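Local coordinates for protein B-agarase (Agarivorans gilvus, PDB 5Z6P) that degrades agarose as a family 50 glycoside hydrolase, probably by hydrolysing the beta-galactosidic linkages of the polysaccharide, at residues T431-W436 against Q445-F450; P499-I504 against P611-L616; G520-A525 against L589-F594; R531-C536 against D569-V574. All coordinates share one frame; numbering follows the deposited sequence.

Interaction 1. Residues T431-W436 against Q445-F450; sequences TCLGNW and QRIPFF
In the (beta/alpha)8 barrel expected of a family 50 glycoside hydrolase, residues 431-436 come off helix 413-428 and run beside the start of strand 449-453, joined to it by a single backbone bridge between Leu433 and Phe449. Leu433 uses both of its backbone polar atoms. Its N donates to Pro448 O at 2.9 Å, in the carbonyl plane and fairly straight (160° at the hydrogen), while Leu433 O accepts from Phe450 N at 3.0 Å in a more bent bond (138°). Each acceptor also has a CA-H beside it: Cys432 CA lies 3.1 Å from Pro448 O, and Phe449 CA stands 3.3 Å from Leu433 O.

The side chains sort to two sides. On one, Leu433 and Ile447 cross at about a right angle, with Leu433 CG 3.9 Å from Ile447 CG2; both residues pack on Met425 of helix 413-428. Ile447 has CG1 extended opposite its backbone N (chi1 -176°), which carries that branch over the backbone of Cys432, 3.7 Å from its CA. On the other, Phe450 lies against strands 299-305 and 709-714, probably in the barrel interior, where His713 meets it edge-to-face. Leu433 O and Cys432 CB lie in the plane of the Phe450 ring, at its edge. Cys432 SG approaches obliquely as a sulfur-aromatic partner, 3.5 Å from Phe450 CE1.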
loop_
_atom_site.group_PDB
_atom_site.type_symbol
_atom_site.label_atom_id
_atom_site.label_comp_id
_atom_site.label_asym_id
_atom_site.label_seq_id
_atom_site.Cartn_x
_atom_site.Cartn_y
_atom_site.Cartn_z
ATOM N N THR A 431 12.084 11.245 -13.126
ATOM C CA THR A 431 11.616 11.735 -14.412
ATOM C C THR A 431 10.167 12.199 -14.398
ATOM O O THR A 431 9.625 12.598 -15.439
ATOM C CB THR A 431 11.762 10.651 -15.502
ATOM O OG1 THR A 431 11.232 9.413 -15.020
ATOM C CG2 THR A 431 13.247 10.467 -15.867
ATOM N N CYS A 432 9.537 12.131 -13.227
ATOM C CA CYS A 432 8.171 12.617 -13.086
ATOM C C CYS A 432 7.780 12.919 -11.662
ATOM O O CYS A 432 8.467 12.558 -10.719
ATOM C CB CYS A 432 7.158 11.600 -13.632
ATOM S SG CYS A 432 6.909 10.182 -12.538
ATOM N N LEU A 433 6.634 13.578 -11.559
ATOM C CA LEU A 433 5.834 13.664 -10.363
ATOM C C LEU A 433 4.755 12.591 -10.498
ATOM O O LEU A 433 4.111 12.493 -11.548
ATOM C CB LEU A 433 5.208 15.056 -10.223
ATOM C CG LEU A 433 6.166 16.256 -10.333
ATOM C CD1 LEU A 433 5.407 17.578 -10.314
ATOM C CD2 LEU A 433 7.172 16.209 -9.220
ATOM N N GLY A 434 4.565 11.796 -9.447
ATOM C CA GLY A 434 3.699 10.640 -9.488
ATOM C C GLY A 434 2.223 10.913 -9.271
ATOM O O GLY A 434 1.751 12.011 -9.508
ATOM N N ASN A 435 1.490 9.899 -8.826
ATOM C CA ASN A 435 0.053 10.060 -8.678
ATOM C C ASN A 435 -0.294 10.938 -7.501
ATOM O O ASN A 435 0.454 10.999 -6.529
ATOM C CB ASN A 435 -0.647 8.725 -8.527
ATOM C CG ASN A 435 -2.094 8.802 -8.951
ATOM O OD1 ASN A 435 -2.458 9.674 -9.738
ATOM N ND2 ASN A 435 -2.918 7.912 -8.438
ATOM N N TRP A 436 -1.438 11.608 -7.605
ATOM C CA TRP A 436 -1.913 12.525 -6.586
ATOM C C TRP A 436 -0.918 13.664 -6.379
ATOM O O TRP A 436 -0.559 14.001 -5.246
ATOM C CB TRP A 436 -2.186 11.759 -5.281
ATOM C CG TRP A 436 -3.253 10.671 -5.458
ATOM C CD1 TRP A 436 -4.558 10.859 -5.828
ATOM C CD2 TRP A 436 -3.089 9.261 -5.287
ATOM N NE1 TRP A 436 -5.219 9.649 -5.891
ATOM C CE2 TRP A 436 -4.337 8.650 -5.563
ATOM C CE3 TRP A 436 -2.007 8.442 -4.919
ATOM C CZ2 TRP A 436 -4.538 7.264 -5.480
ATOM C CZ3 TRP A 436 -2.205 7.066 -4.837
ATOM C CH2 TRP A 436 -3.461 6.489 -5.119
ATOM N N GLN A 445 6.158 22.946 -16.186
ATOM C CA GLN A 445 6.993 22.938 -17.388
ATOM C C GLN A 445 8.490 22.704 -17.128
ATOM O O GLN A 445 9.337 23.269 -17.797
ATOM C CB GLN A 445 6.792 24.247 -18.161
ATOM C CG GLN A 445 5.312 24.624 -18.298
ATOM C CD GLN A 445 4.984 25.324 -19.598
ATOM O OE1 GLN A 445 5.670 26.249 -20.009
ATOM N NE2 GLN A 445 3.919 24.873 -20.257
ATOM N N ARG A 446 8.801 21.853 -16.163
ATOM C CA ARG A 446 10.175 21.459 -15.911
ATOM C C ARG A 446 10.273 19.939 -15.708
ATOM O O ARG A 446 11.314 19.332 -15.944
ATOM C CB ARG A 446 10.728 22.194 -14.691
ATOM C CG ARG A 446 10.915 23.704 -14.855
ATOM C CD ARG A 446 11.262 24.357 -13.497
ATOM N NE ARG A 446 12.463 23.775 -12.915
ATOM C CZ ARG A 446 12.713 23.697 -11.612
ATOM N NH1 ARG A 446 11.838 24.149 -10.723
ATOM N NH2 ARG A 446 13.839 23.144 -11.196
ATOM N N ILE A 447 9.172 19.333 -15.272
ATOM C CA ILE A 447 9.138 17.896 -15.018
ATOM C C ILE A 447 7.760 17.309 -15.344
ATOM O O ILE A 447 6.751 17.889 -14.977
ATOM C CB ILE A 447 9.515 17.590 -13.540
ATOM C CG1 ILE A 447 9.565 16.083 -13.297
ATOM C CG2 ILE A 447 8.567 18.305 -12.563
ATOM C CD1 ILE A 447 10.331 15.682 -12.045
ATOM N N PRO A 448 7.719 16.169 -16.069
ATOM C CA PRO A 448 6.439 15.526 -16.391
ATOM C C PRO A 448 5.690 15.086 -15.131
ATOM O O PRO A 448 6.300 14.911 -14.078
ATOM C CB PRO A 448 6.844 14.320 -17.223
ATOM C CG PRO A 448 8.216 14.674 -17.775
ATOM C CD PRO A 448 8.857 15.480 -16.701
ATOM N N PHE A 449 4.380 14.920 -15.241
ATOM C CA PHE A 449 3.577 14.510 -14.100
ATOM C C PHE A 449 2.495 13.509 -14.535
ATOM O O PHE A 449 2.204 13.389 -15.717
ATOM C CB PHE A 449 2.939 15.729 -13.435
ATOM C CG PHE A 449 1.934 16.424 -14.305
ATOM C CD1 PHE A 449 2.329 17.393 -15.209
ATOM C CD2 PHE A 449 0.591 16.102 -14.228
ATOM C CE1 PHE A 449 1.401 18.016 -16.024
ATOM C CE2 PHE A 449 -0.324 16.711 -15.044
ATOM C CZ PHE A 449 0.078 17.665 -15.945
ATOM N N PHE A 450 1.924 12.796 -13.572
ATOM C CA PHE A 450 0.815 11.898 -13.834
ATOM C C PHE A 450 -0.467 12.511 -13.247
ATOM O O PHE A 450 -0.446 13.051 -12.158
ATOM C CB PHE A 450 1.093 10.517 -13.245
ATOM C CG PHE A 450 2.111 9.706 -14.025
ATOM C CD1 PHE A 450 3.461 10.041 -14.027
ATOM C CD2 PHE A 450 1.711 8.597 -14.750
ATOM C CE1 PHE A 450 4.377 9.280 -14.754
ATOM C CE2 PHE A 450 2.626 7.829 -15.476
ATOM C CZ PHE A 450 3.958 8.168 -15.475
#

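Interaction 2. Residues P499-I504 against P611-L616; sequences PWCVGI and PNHLYL
Val502 O takes a hydrogen bond from a water at 2.7 Å, and the same water accepts from Leu614 N at 2.9 Å, so it bridges the two backbones. Past the water the two strands meet directly. Ile504 N donates to Leu614 O at 2.9 Å (156° at the hydrogen), nearly in line with the carbonyl bond, and Ile504 O receives Leu616 N at 3.0 Å. That last bond is straight at the hydrogen (167°), although its donor stands well above the carbonyl plane.

These two bonds, either side of Tyr615, pair strand 501-506 in parallel with the short, weakly bonded strand 614-615, probably in the barrel wall; strand 449-453 lies on the far flank of 501-506. Ahead of this pairing, His613 turns the edge of its ring to strand 501-506: CG sits beside the backbone N (chi1 -74°), and CD2 comes 3.4 Å from Cys501 O, near the ring plane. Its NE2 is held by Thr498 O, which helps fix the ring's rotation. At the root of the same side chain, His613 CB touches Ile504 CD1 at 4.0 Å. Gly503 presents bare backbone to Leu616, whose CD1 rests 3.5 Å from Gly503 C. Tyr615 packs against Phe599, Val602 and Leu606 of helix 581-609, while CD1 at its ring edge passes 3.8 Å from Ile504 O.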
loop_
_atom_site.group_PDB
_atom_site.type_symbol
_atom_site.label_atom_id
_atom_site.label_comp_id
_atom_site.label_asym_id
_atom_site.label_seq_id
_atom_site.Cartn_x
_atom_site.Cartn_y
_atom_site.Cartn_z
ATOM N N PRO A 499 1.305 18.514 -22.890
ATOM C CA PRO A 499 2.108 17.329 -23.196
ATOM C C PRO A 499 2.958 16.872 -22.011
ATOM O O PRO A 499 3.449 15.754 -22.030
ATOM C CB PRO A 499 2.993 17.792 -24.354
ATOM C CG PRO A 499 3.077 19.259 -24.161
ATOM C CD PRO A 499 1.730 19.683 -23.673
ATOM N N TRP A 500 3.107 17.720 -20.999
ATOM C CA TRP A 500 3.837 17.358 -19.783
ATOM C C TRP A 500 3.102 16.314 -18.935
ATOM O O TRP A 500 3.679 15.743 -18.013
ATOM C CB TRP A 500 4.101 18.601 -18.918
ATOM C CG TRP A 500 5.162 19.527 -19.455
ATOM C CD1 TRP A 500 4.967 20.650 -20.199
ATOM C CD2 TRP A 500 6.574 19.408 -19.272
ATOM N NE1 TRP A 500 6.172 21.239 -20.494
ATOM C CE2 TRP A 500 7.175 20.496 -19.934
ATOM C CE3 TRP A 500 7.391 18.487 -18.616
ATOM C CZ2 TRP A 500 8.561 20.688 -19.956
ATOM C CZ3 TRP A 500 8.767 18.679 -18.641
ATOM C CH2 TRP A 500 9.336 19.775 -19.302
ATOM N N CYS A 501 1.823 16.083 -19.225
ATOM C CA CYS A 501 1.081 15.037 -18.527
ATOM C C CYS A 501 1.360 13.694 -19.156
ATOM O O CYS A 501 0.943 13.450 -20.274
ATOM C CB CYS A 501 -0.431 15.291 -18.547
ATOM S SG CYS A 501 -1.343 13.975 -17.693
ATOM N N VAL A 502 2.040 12.818 -18.433
ATOM C CA VAL A 502 2.426 11.529 -18.990
ATOM C C VAL A 502 1.211 10.648 -19.249
ATOM O O VAL A 502 1.115 9.995 -20.287
ATOM C CB VAL A 502 3.396 10.766 -18.067
ATOM C CG1 VAL A 502 3.709 9.425 -18.671
ATOM C CG2 VAL A 502 4.686 11.571 -17.871
ATOM N N GLY A 503 0.287 10.646 -18.291
ATOM C CA GLY A 503 -0.905 9.836 -18.396
ATOM C C GLY A 503 -1.853 10.055 -17.234
ATOM O O GLY A 503 -1.535 10.750 -16.283
ATOM N N ILE A 504 -3.024 9.430 -17.324
ATOM C CA ILE A 504 -4.096 9.630 -16.367
ATOM C C ILE A 504 -4.512 8.323 -15.711
ATOM O O ILE A 504 -4.907 7.385 -16.396
ATOM C CB ILE A 504 -5.326 10.250 -17.049
ATOM C CG1 ILE A 504 -4.915 11.506 -17.836
ATOM C CG2 ILE A 504 -6.423 10.534 -16.011
ATOM C CD1 ILE A 504 -5.817 11.813 -18.992
ATOM N N PRO A 611 -7.956 12.810 -26.289
ATOM C CA PRO A 611 -7.661 11.688 -27.175
ATOM C C PRO A 611 -6.173 11.379 -27.303
ATOM O O PRO A 611 -5.835 10.321 -27.804
ATOM C CB PRO A 611 -8.239 12.146 -28.524
ATOM C CG PRO A 611 -8.181 13.616 -28.476
ATOM C CD PRO A 611 -8.401 13.999 -27.035
ATOM N N ASN A 612 -5.315 12.276 -26.840
ATOM C CA ASN A 612 -3.869 12.157 -27.040
ATOM C C ASN A 612 -3.113 11.649 -25.814
ATOM O O ASN A 612 -1.905 11.438 -25.863
ATOM C CB ASN A 612 -3.295 13.514 -27.444
ATOM C CG ASN A 612 -3.835 14.004 -28.758
ATOM O OD1 ASN A 612 -3.794 13.294 -29.750
ATOM N ND2 ASN A 612 -4.364 15.215 -28.767
ATOM N N HIS A 613 -3.818 11.496 -24.701
ATOM C CA HIS A 613 -3.156 11.191 -23.442
ATOM C C HIS A 613 -3.380 9.747 -23.030
ATOM O O HIS A 613 -4.471 9.205 -23.194
ATOM C CB HIS A 613 -3.639 12.125 -22.339
ATOM C CG HIS A 613 -3.100 13.516 -22.433
ATOM N ND1 HIS A 613 -3.664 14.479 -23.234
ATOM C CD2 HIS A 613 -2.052 14.109 -21.809
ATOM C CE1 HIS A 613 -2.987 15.608 -23.107
ATOM N NE2 HIS A 613 -2.006 15.411 -22.245
ATOM N N LEU A 614 -2.341 9.145 -22.465
ATOM C CA LEU A 614 -2.364 7.765 -22.039
ATOM C C LEU A 614 -3.349 7.515 -20.906
ATOM O O LEU A 614 -3.425 8.271 -19.936
ATOM C CB LEU A 614 -0.957 7.329 -21.611
ATOM C CG LEU A 614 0.090 7.323 -22.738
ATOM C CD1 LEU A 614 1.458 6.927 -22.222
ATOM C CD2 LEU A 614 -0.319 6.398 -23.867
ATOM N N TYR A 615 -4.119 6.451 -21.058
ATOM C CA TYR A 615 -5.003 5.988 -20.005
ATOM C C TYR A 615 -4.299 4.836 -19.287
ATOM O O TYR A 615 -4.005 3.800 -19.888
ATOM C CB TYR A 615 -6.359 5.572 -20.590
ATOM C CG TYR A 615 -7.268 4.827 -19.645
ATOM C CD1 TYR A 615 -7.302 5.118 -18.289
ATOM C CD2 TYR A 615 -8.096 3.821 -20.119
ATOM C CE1 TYR A 615 -8.146 4.416 -17.426
ATOM C CE2 TYR A 615 -8.925 3.128 -19.286
ATOM C CZ TYR A 615 -8.951 3.420 -17.936
ATOM O OH TYR A 615 -9.795 2.701 -17.133
ATOM N N LEU A 616 -4.026 5.033 -18.001
ATOM C CA LEU A 616 -3.113 4.162 -17.275
ATOM C C LEU A 616 -3.799 3.173 -16.353
ATOM O O LEU A 616 -3.143 2.525 -15.563
ATOM C CB LEU A 616 -2.124 5.006 -16.468
ATOM C CG LEU A 616 -1.370 6.064 -17.273
ATOM C CD1 LEU A 616 -0.614 6.956 -16.326
ATOM C CD2 LEU A 616 -0.425 5.477 -18.312
HETATM O O HOH W 1 0.021 10.755 -22.683
#

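Interaction 3. Residues G520-A525 against L589-F594; sequences GHYGIA and LLLEAF
Leu591 reaches across from helix 581-609 into the bend where helix 518-521 gives way to helix 523-530. Its chi1 of -180° swings CG away from the backbone N and stretches the side chain toward the bend, where its two methyls divide the work. CD2 lies 3.8 Å from His521 O and 4.1 Å from Tyr522 CD1, the leucine and tyrosine side chains crossing at about a right angle; CD1 meets Ile524 CD1 at 4.2 Å. The rings of His521 and Tyr522 lie face over face, His521 CD2 riding 3.5 Å above the centre of the tyrosine ring. Leu591 CD2 comes to this pair at the edge of the imidazole, near its plane, but obliquely to the phenol. The polar ends are drawn to a single carboxylate: His521 NE2 and Tyr522 OH hydrogen-bond to the two oxygens of Glu628, which probably holds both rings in place.

One turn further along the long helix, Phe594 crosses Ile524 at about a right angle, and Ile524 CG2 sits obliquely to the ring, 4.0 Å from CD2 of Phe594. Ala525, with just a methyl, sits where the backbones come closest, and its CB is 4.2 Å from Leu590 CB. The contact rests on van der Waals packing alone. Around it, helix 537-550 covers Leu590 through Phe542 and Leu545, and helix 627-634 meets Leu591 through Glu628 and Val629.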
loop_
_atom_site.group_PDB
_atom_site.type_symbol
_atom_site.label_atom_id
_atom_site.label_comp_id
_atom_site.label_asym_id
_atom_site.label_seq_id
_atom_site.Cartn_x
_atom_site.Cartn_y
_atom_site.Cartn_z
ATOM N N GLY A 520 -13.936 -15.498 -2.870
ATOM C CA GLY A 520 -13.208 -14.244 -2.916
ATOM C C GLY A 520 -12.947 -13.812 -4.349
ATOM O O GLY A 520 -13.285 -12.716 -4.755
ATOM N N HIS A 521 -12.347 -14.712 -5.110
ATOM C CA HIS A 521 -11.969 -14.464 -6.492
ATOM C C HIS A 521 -13.170 -14.002 -7.338
ATOM O O HIS A 521 -13.116 -12.954 -7.984
ATOM C CB HIS A 521 -11.338 -15.744 -7.063
ATOM C CG HIS A 521 -10.744 -15.595 -8.431
ATOM N ND1 HIS A 521 -9.766 -16.443 -8.901
ATOM C CD2 HIS A 521 -11.013 -14.733 -9.441
ATOM C CE1 HIS A 521 -9.444 -16.102 -10.136
ATOM N NE2 HIS A 521 -10.187 -15.067 -10.486
ATOM N N TYR A 522 -14.242 -14.783 -7.313
ATOM C CA TYR A 522 -15.411 -14.532 -8.152
ATOM C C TYR A 522 -16.591 -13.971 -7.352
ATOM O O TYR A 522 -17.726 -14.045 -7.791
ATOM C CB TYR A 522 -15.814 -15.828 -8.882
ATOM C CG TYR A 522 -14.708 -16.362 -9.759
ATOM C CD1 TYR A 522 -14.438 -15.782 -10.987
ATOM C CD2 TYR A 522 -13.903 -17.419 -9.345
ATOM C CE1 TYR A 522 -13.411 -16.229 -11.776
ATOM C CE2 TYR A 522 -12.866 -17.885 -10.149
ATOM C CZ TYR A 522 -12.634 -17.277 -11.356
ATOM O OH TYR A 522 -11.640 -17.709 -12.172
ATOM N N GLY A 523 -16.308 -13.392 -6.185
ATOM C CA GLY A 523 -17.321 -12.751 -5.359
ATOM C C GLY A 523 -18.296 -11.815 -6.075
ATOM O O GLY A 523 -19.490 -11.825 -5.795
ATOM N N ILE A 524 -17.791 -11.013 -7.006
ATOM C CA ILE A 524 -18.642 -10.093 -7.752
ATOM C C ILE A 524 -19.617 -10.858 -8.652
ATOM O O ILE A 524 -20.772 -10.484 -8.787
ATOM C CB ILE A 524 -17.799 -9.101 -8.605
ATOM C CG1 ILE A 524 -17.027 -8.129 -7.709
ATOM C CG2 ILE A 524 -18.680 -8.315 -9.550
ATOM C CD1 ILE A 524 -15.903 -7.393 -8.447
ATOM N N ALA A 525 -19.143 -11.936 -9.263
ATOM C CA ALA A 525 -20.006 -12.768 -10.084
ATOM C C ALA A 525 -21.080 -13.430 -9.222
ATOM O O ALA A 525 -22.263 -13.367 -9.537
ATOM C CB ALA A 525 -19.200 -13.805 -10.824
ATOM N N LEU A 589 -16.191 -15.909 -17.018
ATOM C CA LEU A 589 -16.779 -15.183 -18.142
ATOM C C LEU A 589 -17.513 -13.921 -17.661
ATOM O O LEU A 589 -17.375 -12.855 -18.233
ATOM C CB LEU A 589 -17.761 -16.073 -18.909
ATOM C CG LEU A 589 -17.236 -17.313 -19.636
ATOM C CD1 LEU A 589 -18.402 -18.110 -20.208
ATOM C CD2 LEU A 589 -16.250 -16.926 -20.735
ATOM N N LEU A 590 -18.314 -14.086 -16.615
ATOM C CA LEU A 590 -19.121 -13.001 -16.072
ATOM C C LEU A 590 -18.229 -11.879 -15.527
ATOM O O LEU A 590 -18.456 -10.734 -15.843
ATOM C CB LEU A 590 -20.057 -13.522 -14.977
ATOM C CG LEU A 590 -21.082 -14.579 -15.423
ATOM C CD1 LEU A 590 -21.896 -15.111 -14.248
ATOM C CD2 LEU A 590 -22.010 -14.037 -16.500
ATOM N N LEU A 591 -17.214 -12.229 -14.731
ATOM C CA LEU A 591 -16.315 -11.233 -14.140
ATOM C C LEU A 591 -15.591 -10.437 -15.234
ATOM O O LEU A 591 -15.564 -9.200 -15.213
ATOM C CB LEU A 591 -15.299 -11.907 -13.200
ATOM C CG LEU A 591 -14.274 -11.045 -12.482
ATOM C CD1 LEU A 591 -14.938 -9.996 -11.608
ATOM C CD2 LEU A 591 -13.328 -11.918 -11.658
ATOM N N GLU A 592 -15.043 -11.149 -16.209
ATOM C CA GLU A 592 -14.348 -10.479 -17.294
ATOM C C GLU A 592 -15.285 -9.586 -18.101
ATOM O O GLU A 592 -14.895 -8.486 -18.457
ATOM C CB GLU A 592 -13.658 -11.482 -18.233
ATOM C CG GLU A 592 -13.067 -10.805 -19.459
ATOM C CD GLU A 592 -12.052 -11.647 -20.201
ATOM O OE1 GLU A 592 -11.701 -12.711 -19.691
ATOM O OE2 GLU A 592 -11.603 -11.238 -21.288
ATOM N N ALA A 593 -16.508 -10.036 -18.387
ATOM C CA ALA A 593 -17.447 -9.183 -19.133
ATOM C C ALA A 593 -17.782 -7.906 -18.339
ATOM O O ALA A 593 -17.832 -6.820 -18.882
ATOM C CB ALA A 593 -18.745 -9.940 -19.478
ATOM N N PHE A 594 -18.023 -8.067 -17.050
ATOM C CA PHE A 594 -18.278 -6.924 -16.175
ATOM C C PHE A 594 -17.128 -5.909 -16.224
ATOM O O PHE A 594 -17.340 -4.748 -16.542
ATOM C CB PHE A 594 -18.514 -7.398 -14.735
ATOM C CG PHE A 594 -18.386 -6.299 -13.699
ATOM C CD1 PHE A 594 -19.325 -5.292 -13.615
ATOM C CD2 PHE A 594 -17.338 -6.308 -12.794
ATOM C CE1 PHE A 594 -19.217 -4.295 -12.650
ATOM C CE2 PHE A 594 -17.214 -5.324 -11.844
ATOM C CZ PHE A 594 -18.149 -4.305 -11.778
#

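Interaction 4. Residues R531-C536 against D569-V574; sequences RSADAC and DLAKGV
A surface contact, mostly between backbones, sets the C-terminal end of helix 567-572 against the loop that joins helices 523-530 and 537-550, in a helical part of the fold at the periphery of the chain. One hydrogen bond carries it: Ala533 N donates to Ala571 O at 2.8 Å, with 146° at the hydrogen and the donor tilted 28° from the carbonyl plane. This oxygen belongs to the last turn of the helix, at the end where the backbone carbonyls point outward. Ser532 adds softer CA-H contacts, its CA lying 3.4 Å from Ala571 O and 3.3 Å from Lys572 O. Gly573, the first residue past the helix, has a positive phi (140°); its CA makes a CA-H contact with Arg531 O at 3.5 Å.

Lys539 of helix 537-550 ties the two sides together, its NZ hydrogen-bonding to Arg531 O and Leu570 O and weakly to Ala571 O; a positive charge there would suit the negative end of the helix dipole. Within the loop, the Arg531 guanidinium has Cys536 SG over one face and gives NH1 to Gln461 O. Side-chain packing across the contact is slight and comes down to two methyls, Ala533 CB standing 4.1 Å from Ala571 CB.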
loop_
_atom_site.group_PDB
_atom_site.type_symbol
_atom_site.label_atom_id
_atom_site.label_comp_id
_atom_site.label_asym_id
_atom_site.label_seq_id
_atom_site.Cartn_x
_atom_site.Cartn_y
_atom_site.Cartn_z
ATOM N N ARG A 531 -28.630 -11.310 -7.170
ATOM C CA ARG A 531 -29.522 -10.160 -7.260
ATOM C C ARG A 531 -30.571 -10.264 -8.372
ATOM O O ARG A 531 -30.453 -11.074 -9.299
ATOM C CB ARG A 531 -28.696 -8.892 -7.439
ATOM C CG ARG A 531 -27.792 -8.606 -6.239
ATOM C CD ARG A 531 -26.899 -7.426 -6.478
ATOM N NE ARG A 531 -27.640 -6.199 -6.751
ATOM C CZ ARG A 531 -27.053 -5.069 -7.124
ATOM N NH1 ARG A 531 -25.743 -5.043 -7.275
ATOM N NH2 ARG A 531 -27.762 -3.976 -7.358
ATOM N N SER A 532 -31.611 -9.447 -8.271
ATOM C CA SER A 532 -32.631 -9.415 -9.307
ATOM C C SER A 532 -32.240 -8.485 -10.469
ATOM O O SER A 532 -31.725 -7.389 -10.272
ATOM C CB SER A 532 -33.971 -8.993 -8.710
ATOM O OG SER A 532 -33.799 -7.864 -7.879
ATOM N N ALA A 533 -32.495 -8.917 -11.693
ATOM C CA ALA A 533 -32.107 -8.103 -12.844
ATOM C C ALA A 533 -32.920 -6.797 -12.980
ATOM O O ALA A 533 -32.490 -5.889 -13.676
ATOM C CB ALA A 533 -32.202 -8.935 -14.144
ATOM N N ASP A 534 -34.064 -6.668 -12.308
ATOM C CA ASP A 534 -34.906 -5.489 -12.562
ATOM C C ASP A 534 -34.254 -4.159 -12.177
ATOM O O ASP A 534 -34.483 -3.152 -12.834
ATOM C CB ASP A 534 -36.283 -5.604 -11.880
ATOM C CG ASP A 534 -36.214 -6.113 -10.471
ATOM O OD1 ASP A 534 -35.156 -5.986 -9.835
ATOM O OD2 ASP A 534 -37.246 -6.641 -9.993
ATOM N N ALA A 535 -33.412 -4.157 -11.153
ATOM C CA ALA A 535 -32.689 -2.944 -10.785
ATOM C C ALA A 535 -31.171 -3.137 -10.813
ATOM O O ALA A 535 -30.437 -2.382 -10.206
ATOM C CB ALA A 535 -33.126 -2.466 -9.402
ATOM N N CYS A 536 -30.711 -4.152 -11.524
ATOM C CA CYS A 536 -29.288 -4.409 -11.643
ATOM C C CYS A 536 -28.913 -4.666 -13.101
ATOM O O CYS A 536 -29.070 -5.775 -13.580
ATOM C CB CYS A 536 -28.889 -5.603 -10.773
ATOM S SG CYS A 536 -27.168 -5.915 -10.721
ATOM N N ASP A 569 -36.357 -17.008 -14.110
ATOM C CA ASP A 569 -36.064 -17.533 -12.780
ATOM C C ASP A 569 -34.613 -17.248 -12.391
ATOM O O ASP A 569 -34.315 -16.906 -11.242
ATOM C CB ASP A 569 -36.359 -19.039 -12.721
ATOM C CG ASP A 569 -36.570 -19.551 -11.292
ATOM O OD1 ASP A 569 -36.678 -18.723 -10.374
ATOM O OD2 ASP A 569 -36.640 -20.783 -11.090
ATOM N N LEU A 570 -33.711 -17.379 -13.353
ATOM C CA LEU A 570 -32.322 -16.986 -13.148
ATOM C C LEU A 570 -32.231 -15.510 -12.847
ATOM O O LEU A 570 -31.571 -15.094 -11.914
ATOM C CB LEU A 570 -31.483 -17.282 -14.383
ATOM C CG LEU A 570 -30.021 -16.845 -14.291
ATOM C CD1 LEU A 570 -29.350 -17.513 -13.139
ATOM C CD2 LEU A 570 -29.285 -17.169 -15.584
ATOM N N ALA A 571 -32.879 -14.735 -13.704
ATOM C CA ALA A 571 -32.843 -13.297 -13.653
ATOM C C ALA A 571 -33.292 -12.740 -12.295
ATOM O O ALA A 571 -32.772 -11.732 -11.851
ATOM C CB ALA A 571 -33.703 -12.723 -14.769
ATOM N N LYS A 572 -34.273 -13.394 -11.671
ATOM C CA LYS A 572 -34.824 -12.979 -10.378
ATOM C C LYS A 572 -33.799 -13.090 -9.241
ATOM O O LYS A 572 -33.830 -12.325 -8.283
ATOM C CB LYS A 572 -36.073 -13.814 -10.045
ATOM C CG LYS A 572 -36.518 -13.773 -8.588
ATOM C CD LYS A 572 -38.035 -13.965 -8.450
ATOM C CE LYS A 572 -38.649 -13.098 -7.333
ATOM N NZ LYS A 572 -37.951 -11.796 -7.082
ATOM N N GLY A 573 -32.897 -14.057 -9.347
ATOM C CA GLY A 573 -31.817 -14.192 -8.384
ATOM C C GLY A 573 -31.569 -15.646 -8.054
ATOM O O GLY A 573 -32.514 -16.390 -7.814
ATOM N N VAL A 574 -30.307 -16.061 -8.067
ATOM C CA VAL A 574 -29.946 -17.394 -7.601
ATOM C C VAL A 574 -28.862 -17.322 -6.526
ATOM O O VAL A 574 -27.887 -16.585 -6.652
ATOM C CB VAL A 574 -29.463 -18.310 -8.747
ATOM C CG1 VAL A 574 -30.581 -18.580 -9.688
ATOM C CG2 VAL A 574 -28.307 -17.685 -9.505
#

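From the N terminus, interaction 1 comes first and closes a short loop of eight residues before strand 449-453. It is complete before interaction 2 opens at strand 501-506, yet the two touch: Phe449 pairs with Trp500 and Val502 through the backbone, so both reach the same parallel sheet, 449-453, 501-506 and 614-615, part of the probable barrel. Interaction 2 closes a much longer, largely helical excursion. Interaction 3 lies within it, joining helices 518-521 and 523-530 to helix 581-609. Interaction 4 lies within the loop of interaction 3, their centres about 16 Å apart, and joins the loop after 523-530 to the end of helix 567-572. These three nest and none cross.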